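Local coordinates for Alpha/beta hydrolase fold protein (Sphaerobacter thermophilus, PDB 3R0V) that probably acts as a hydrolase of the alpha/beta hydrolase family, its natural substrate unknown, and holds a D-malate molecule in its pocket in the crystal, at residues A80-A85 against A89-M94; L100-A105 against T112-F117. All blocks are in the same frame, centred on the assembly; numbering follows the deposited sequence. Where two conformers were deposited one is given.

Contact 1. Residues A80-A85 against A89-M94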
loop_
_atom_site.group_PDB
_atom_site.type_symbol
_atom_site.label_atom_id
_atom_site.label_comp_id
_atom_site.label_asym_id
_atom_site.label_seq_id
_atom_site.Cartn_x
_atom_site.Cartn_y
_atom_site.Cartn_z
ATOM N N ALA A 80 -10.825 -4.186 -11.130
ATOM C CA ALA A 80 -10.502 -4.970 -12.318
ATOM C C ALA A 80 -9.596 -6.140 -11.978
ATOM O O ALA A 80 -9.738 -7.230 -12.532
ATOM C CB ALA A 80 -9.853 -4.075 -13.382
ATOM N N ILE A 81 -8.659 -5.921 -11.068
ATOM C CA ILE A 81 -7.751 -6.982 -10.647
ATOM C C ILE A 81 -8.475 -8.056 -9.816
ATOM O O ILE A 81 -8.202 -9.251 -9.960
ATOM C CB ILE A 81 -6.538 -6.384 -9.883
ATOM C CG1 ILE A 81 -5.696 -5.539 -10.858
ATOM C CG2 ILE A 81 -5.711 -7.480 -9.221
ATOM C CD1 ILE A 81 -5.112 -6.319 -12.010
ATOM N N ILE A 82 -9.379 -7.637 -8.931
ATOM C CA ILE A 82 -10.189 -8.603 -8.197
ATOM C C ILE A 82 -11.031 -9.426 -9.189
ATOM O O ILE A 82 -11.217 -10.625 -8.991
ATOM C CB ILE A 82 -11.041 -7.925 -7.105
ATOM C CG1 ILE A 82 -10.127 -7.366 -6.013
ATOM C CG2 ILE A 82 -12.029 -8.934 -6.467
ATOM C CD1 ILE A 82 -10.830 -6.437 -5.071
ATOM N N ASP A 83 -11.523 -8.800 -10.256
ATOM C CA ASP A 83 -12.201 -9.554 -11.317
ATOM C C ASP A 83 -11.265 -10.563 -11.975
ATOM O O ASP A 83 -11.658 -11.714 -12.204
ATOM C CB ASP A 83 -12.849 -8.628 -12.345
ATOM C CG ASP A 83 -14.225 -8.165 -11.921
ATOM O OD1 ASP A 83 -14.926 -8.932 -11.216
ATOM O OD2 ASP A 83 -14.605 -7.032 -12.280
ATOM N N ALA A 84 -10.033 -10.148 -12.271
ATOM C CA ALA A 84 -9.041 -11.066 -12.815
ATOM C C ALA A 84 -8.798 -12.241 -11.865
ATOM O O ALA A 84 -8.512 -13.355 -12.305
ATOM C CB ALA A 84 -7.731 -10.327 -13.103
ATOM N N ALA A 85 -8.909 -11.982 -10.565
ATOM C CA ALA A 85 -8.736 -13.015 -9.548
ATOM C C ALA A 85 -9.940 -13.947 -9.425
ATOM O O ALA A 85 -9.884 -14.946 -8.686
ATOM C CB ALA A 85 -8.446 -12.370 -8.203
ATOM N N ALA A 89 -11.917 -11.536 -3.660
ATOM C CA ALA A 89 -10.629 -11.989 -3.174
ATOM C C ALA A 89 -10.357 -11.508 -1.777
ATOM O O ALA A 89 -10.954 -10.534 -1.316
ATOM C CB ALA A 89 -9.521 -11.499 -4.094
ATOM N N PHE A 90 -9.420 -12.187 -1.126
ATOM C CA PHE A 90 -8.749 -11.655 0.055
ATOM C C PHE A 90 -7.786 -10.576 -0.444
ATOM O O PHE A 90 -7.251 -10.688 -1.552
ATOM C CB PHE A 90 -7.929 -12.750 0.734
ATOM C CG PHE A 90 -8.717 -13.961 1.156
ATOM C CD1 PHE A 90 -10.050 -13.868 1.524
ATOM C CD2 PHE A 90 -8.106 -15.205 1.187
ATOM C CE1 PHE A 90 -10.757 -15.002 1.932
ATOM C CE2 PHE A 90 -8.807 -16.334 1.578
ATOM C CZ PHE A 90 -10.141 -16.231 1.944
ATOM N N VAL A 91 -7.544 -9.541 0.358
ATOM C CA VAL A 91 -6.625 -8.484 -0.058
ATOM C C VAL A 91 -5.616 -8.224 1.040
ATOM O O VAL A 91 -5.986 -8.160 2.210
ATOM C CB VAL A 91 -7.372 -7.173 -0.398
ATOM C CG1 VAL A 91 -6.399 -6.003 -0.546
ATOM C CG2 VAL A 91 -8.189 -7.350 -1.658
ATOM N N PHE A 92 -4.340 -8.115 0.661
ATOM C CA PHE A 92 -3.299 -7.637 1.567
ATOM C C PHE A 92 -2.742 -6.336 1.010
ATOM O O PHE A 92 -2.196 -6.316 -0.091
ATOM C CB PHE A 92 -2.162 -8.659 1.707
ATOM C CG PHE A 92 -0.955 -8.132 2.467
ATOM C CD1 PHE A 92 -1.090 -7.629 3.751
ATOM C CD2 PHE A 92 0.306 -8.130 1.885
ATOM C CE1 PHE A 92 0.011 -7.136 4.448
ATOM C CE2 PHE A 92 1.410 -7.654 2.584
ATOM C CZ PHE A 92 1.257 -7.163 3.861
ATOM N N GLY A 93 -2.878 -5.250 1.772
ATOM C CA GLY A 93 -2.398 -3.949 1.334
ATOM C C GLY A 93 -1.231 -3.475 2.180
ATOM O O GLY A 93 -1.243 -3.578 3.410
HETATM N N MSE A 94 -0.222 -2.937 1.501
HETATM C CA MSE A 94 0.999 -2.485 2.151
HETATM C C MSE A 94 1.105 -0.964 2.149
HETATM O O MSE A 94 0.998 -0.330 1.105
HETATM C CB MSE A 94 2.214 -3.085 1.442
HETATM C CG MSE A 94 2.388 -4.576 1.679
HETATM SE SE MSE A 94 3.304 -5.464 0.201
HETATM C CE MSE A 94 1.831 -5.525 -1.077
#

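Contact 2. Residues L100-A105 against T112-F117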
loop_
_atom_site.group_PDB
_atom_site.type_symbol
_atom_site.label_atom_id
_atom_site.label_comp_id
_atom_site.label_asym_id
_atom_site.label_seq_id
_atom_site.Cartn_x
_atom_site.Cartn_y
_atom_site.Cartn_z
ATOM N N LEU A 100 -5.444 2.533 0.255
ATOM C CA LEU A 100 -6.234 2.295 -0.940
ATOM C C LEU A 100 -7.173 1.104 -0.738
ATOM O O LEU A 100 -8.344 1.152 -1.131
ATOM C CB LEU A 100 -5.306 2.061 -2.138
ATOM C CG LEU A 100 -5.938 1.721 -3.486
ATOM C CD1 LEU A 100 -6.881 2.817 -3.932
ATOM C CD2 LEU A 100 -4.833 1.494 -4.513
ATOM N N SER A 101 -6.655 0.044 -0.129
ATOM C CA SER A 101 -7.448 -1.158 0.121
ATOM C C SER A 101 -8.604 -0.891 1.076
ATOM O O SER A 101 -9.718 -1.404 0.865
ATOM C CB SER A 101 -6.572 -2.295 0.640
ATOM O OG SER A 101 -5.578 -2.636 -0.308
ATOM N N LEU A 102 -8.350 -0.100 2.120
ATOM C CA LEU A 102 -9.404 0.275 3.063
ATOM C C LEU A 102 -10.472 1.127 2.378
ATOM O O LEU A 102 -11.663 0.904 2.575
ATOM C CB LEU A 102 -8.815 0.997 4.288
ATOM C CG LEU A 102 -7.992 0.115 5.229
ATOM C CD1 LEU A 102 -6.978 0.930 6.013
ATOM C CD2 LEU A 102 -8.924 -0.633 6.185
ATOM N N LEU A 103 -10.050 2.099 1.574
ATOM C CA LEU A 103 -11.004 2.887 0.797
ATOM C C LEU A 103 -11.832 1.991 -0.120
ATOM O O LEU A 103 -13.043 2.174 -0.247
ATOM C CB LEU A 103 -10.279 3.956 -0.015
ATOM C CG LEU A 103 -9.595 5.058 0.799
ATOM C CD1 LEU A 103 -8.764 5.896 -0.152
ATOM C CD2 LEU A 103 -10.645 5.904 1.484
ATOM N N ALA A 104 -11.182 1.022 -0.759
ATOM C CA ALA A 104 -11.884 0.126 -1.681
ATOM C C ALA A 104 -12.911 -0.716 -0.925
ATOM O O ALA A 104 -14.037 -0.919 -1.396
ATOM C CB ALA A 104 -10.887 -0.769 -2.415
ATOM N N ALA A 105 -12.528 -1.205 0.245
ATOM C CA ALA A 105 -13.434 -1.994 1.075
ATOM C C ALA A 105 -14.635 -1.156 1.504
ATOM O O ALA A 105 -15.775 -1.612 1.439
ATOM C CB ALA A 105 -12.695 -2.542 2.287
ATOM N N THR A 112 -13.208 -10.045 0.562
ATOM C CA THR A 112 -13.843 -10.931 1.529
ATOM C C THR A 112 -13.134 -10.959 2.887
ATOM O O THR A 112 -13.782 -11.142 3.914
ATOM C CB THR A 112 -13.994 -12.342 0.970
ATOM O OG1 THR A 112 -12.721 -12.805 0.509
ATOM C CG2 THR A 112 -14.972 -12.342 -0.202
ATOM N N ARG A 113 -11.812 -10.771 2.885
ATOM C CA ARG A 113 -11.005 -10.618 4.097
ATOM C C ARG A 113 -9.929 -9.594 3.769
ATOM O O ARG A 113 -9.423 -9.584 2.657
ATOM C CB ARG A 113 -10.340 -11.938 4.495
ATOM C CG ARG A 113 -11.320 -13.065 4.811
ATOM C CD ARG A 113 -10.596 -14.317 5.294
ATOM N NE ARG A 113 -11.539 -15.339 5.739
ATOM C CZ ARG A 113 -11.805 -15.599 7.016
ATOM N NH1 ARG A 113 -11.183 -14.924 7.974
ATOM N NH2 ARG A 113 -12.685 -16.540 7.333
ATOM N N LEU A 114 -9.572 -8.750 4.734
ATOM C CA LEU A 114 -8.617 -7.675 4.460
ATOM C C LEU A 114 -7.502 -7.648 5.486
ATOM O O LEU A 114 -7.782 -7.603 6.679
ATOM C CB LEU A 114 -9.345 -6.331 4.478
ATOM C CG LEU A 114 -8.473 -5.077 4.321
ATOM C CD1 LEU A 114 -7.730 -5.067 2.985
ATOM C CD2 LEU A 114 -9.323 -3.819 4.475
ATOM N N ALA A 115 -6.246 -7.657 5.022
ATOM C CA ALA A 115 -5.097 -7.483 5.895
ATOM C C ALA A 115 -4.339 -6.260 5.416
ATOM O O ALA A 115 -4.159 -6.053 4.211
ATOM C CB ALA A 115 -4.206 -8.713 5.852
ATOM N N VAL A 116 -3.911 -5.437 6.368
ATOM C CA VAL A 116 -3.165 -4.223 6.042
ATOM C C VAL A 116 -1.926 -4.094 6.919
ATOM O O VAL A 116 -1.966 -4.379 8.118
ATOM C CB VAL A 116 -4.051 -2.963 6.181
ATOM C CG1 VAL A 116 -5.154 -2.951 5.124
ATOM C CG2 VAL A 116 -4.644 -2.856 7.598
ATOM N N PHE A 117 -0.822 -3.679 6.308
ATOM C CA PHE A 117 0.427 -3.490 7.031
ATOM C C PHE A 117 0.809 -2.012 7.054
ATOM O O PHE A 117 0.965 -1.373 6.003
ATOM C CB PHE A 117 1.541 -4.302 6.368
ATOM C CG PHE A 117 2.899 -4.113 6.990
ATOM C CD1 PHE A 117 3.242 -4.780 8.154
ATOM C CD2 PHE A 117 3.837 -3.283 6.390
ATOM C CE1 PHE A 117 4.500 -4.615 8.726
ATOM C CE2 PHE A 117 5.106 -3.119 6.955
ATOM C CZ PHE A 117 5.431 -3.786 8.119
#

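Contact 1. Residues A80-A85 against A89-M94
Ile82, on the last turns of helix 71-84, packs on Ala89 at the start of strand 89-94. The pair spans the short connection from helix to strand in an alpha/beta hydrolase fold. Only three residues separate the two segments, and the CA atoms of Ile82 and Ala89 come within 6.1 Å.

The contact is wholly apolar between side chains. Ile82 uses both of its branches. CG2 stands anti to the backbone N of its own residue, and this turns the methyl to Ala89, where it lies 4.3 Å from CB. CG1 takes the place beside that N instead (chi1 -67°), and its extended end carries CD1 further along the strand to Val91. There CD1 meets CG2 of Val91 at 4.4 Å. The isoleucine thus spans two alternate strand residues. Ala85, three residues on from Ile82, adds a lighter touch from its CB to the CB of Ala89, at 4.3 Å.

The neighbouring strand 25-29 adds to the packing: Ala89 touches Val27, Val91 touches Val29, and Ala85 reaches Pro25. Backbone hydrogen bonds of Phe90 with Pro25 and Val27 pair the strand with strand 25-29.

One backbone atom joins the packing: the closest approach of the contact is 3.8 Å, from Ile82 CG2 to the amide N of Ala89.

Contact 2. Residues L100-A105 against T112-F117
The beta-alpha-beta unit of strand 89-94, helix 96-106 and strand 111-117 is closed here, where the helix lies on the strand that follows it. Leu114 is the central side chain. Its CG is anti to the backbone N (chi1 175°), and its two methyls divide between three helix residues. CD1 meets CB of Ser101 at 3.8 Å. CD2 touches CD2 of Leu102 at 3.6 Å and CB of Ala105 at 4.2 Å.

Leu102 crosses Leu114 at about a right angle. It also crosses Val116, with CG 4.2 Å from CG1 of the valine. Leu114 and Val116 point to the helix, as alternate residues of the strand.

Ser101 offers carbon, not oxygen, to this contact. Its OG hydrogen-bonds to the carbonyl O of Gly97, one turn back, which satisfies the buried hydroxyl within its own helix. Ile232 packs on Leu102 from outside the two segments.

The axes of helix 100-105 and strand 114-117 run nearly antiparallel, at 152°, and approach to 9.4 Å. This is the layered helix-on-sheet packing of a beta-alpha-beta crossover, here in an alpha/beta hydrolase fold.

In the fold
Both segments of contact 1 come earlier in the chain than those of contact 2. The centres of the contacts are about 9 Å apart. Strand 89-94 ends contact 1 and leads into helix 96-106, which begins contact 2. Both contacts reach the same mixed sheet, where strands 89-94 and 111-117 are parallel neighbours. Probable backbone hydrogen bonds join them directly, from Ala115 N to Val91 O and from Gly93 N to Ala115 O, each 2.9 Å. The turn between strand 89-94 and helix 96-106 has the GxSxG pattern of a nucleophile elbow, consistent with the family. Ser95 and Ser96 there line the D-malate pocket; the side chain of Ser101 is about 11 Å from the ligand.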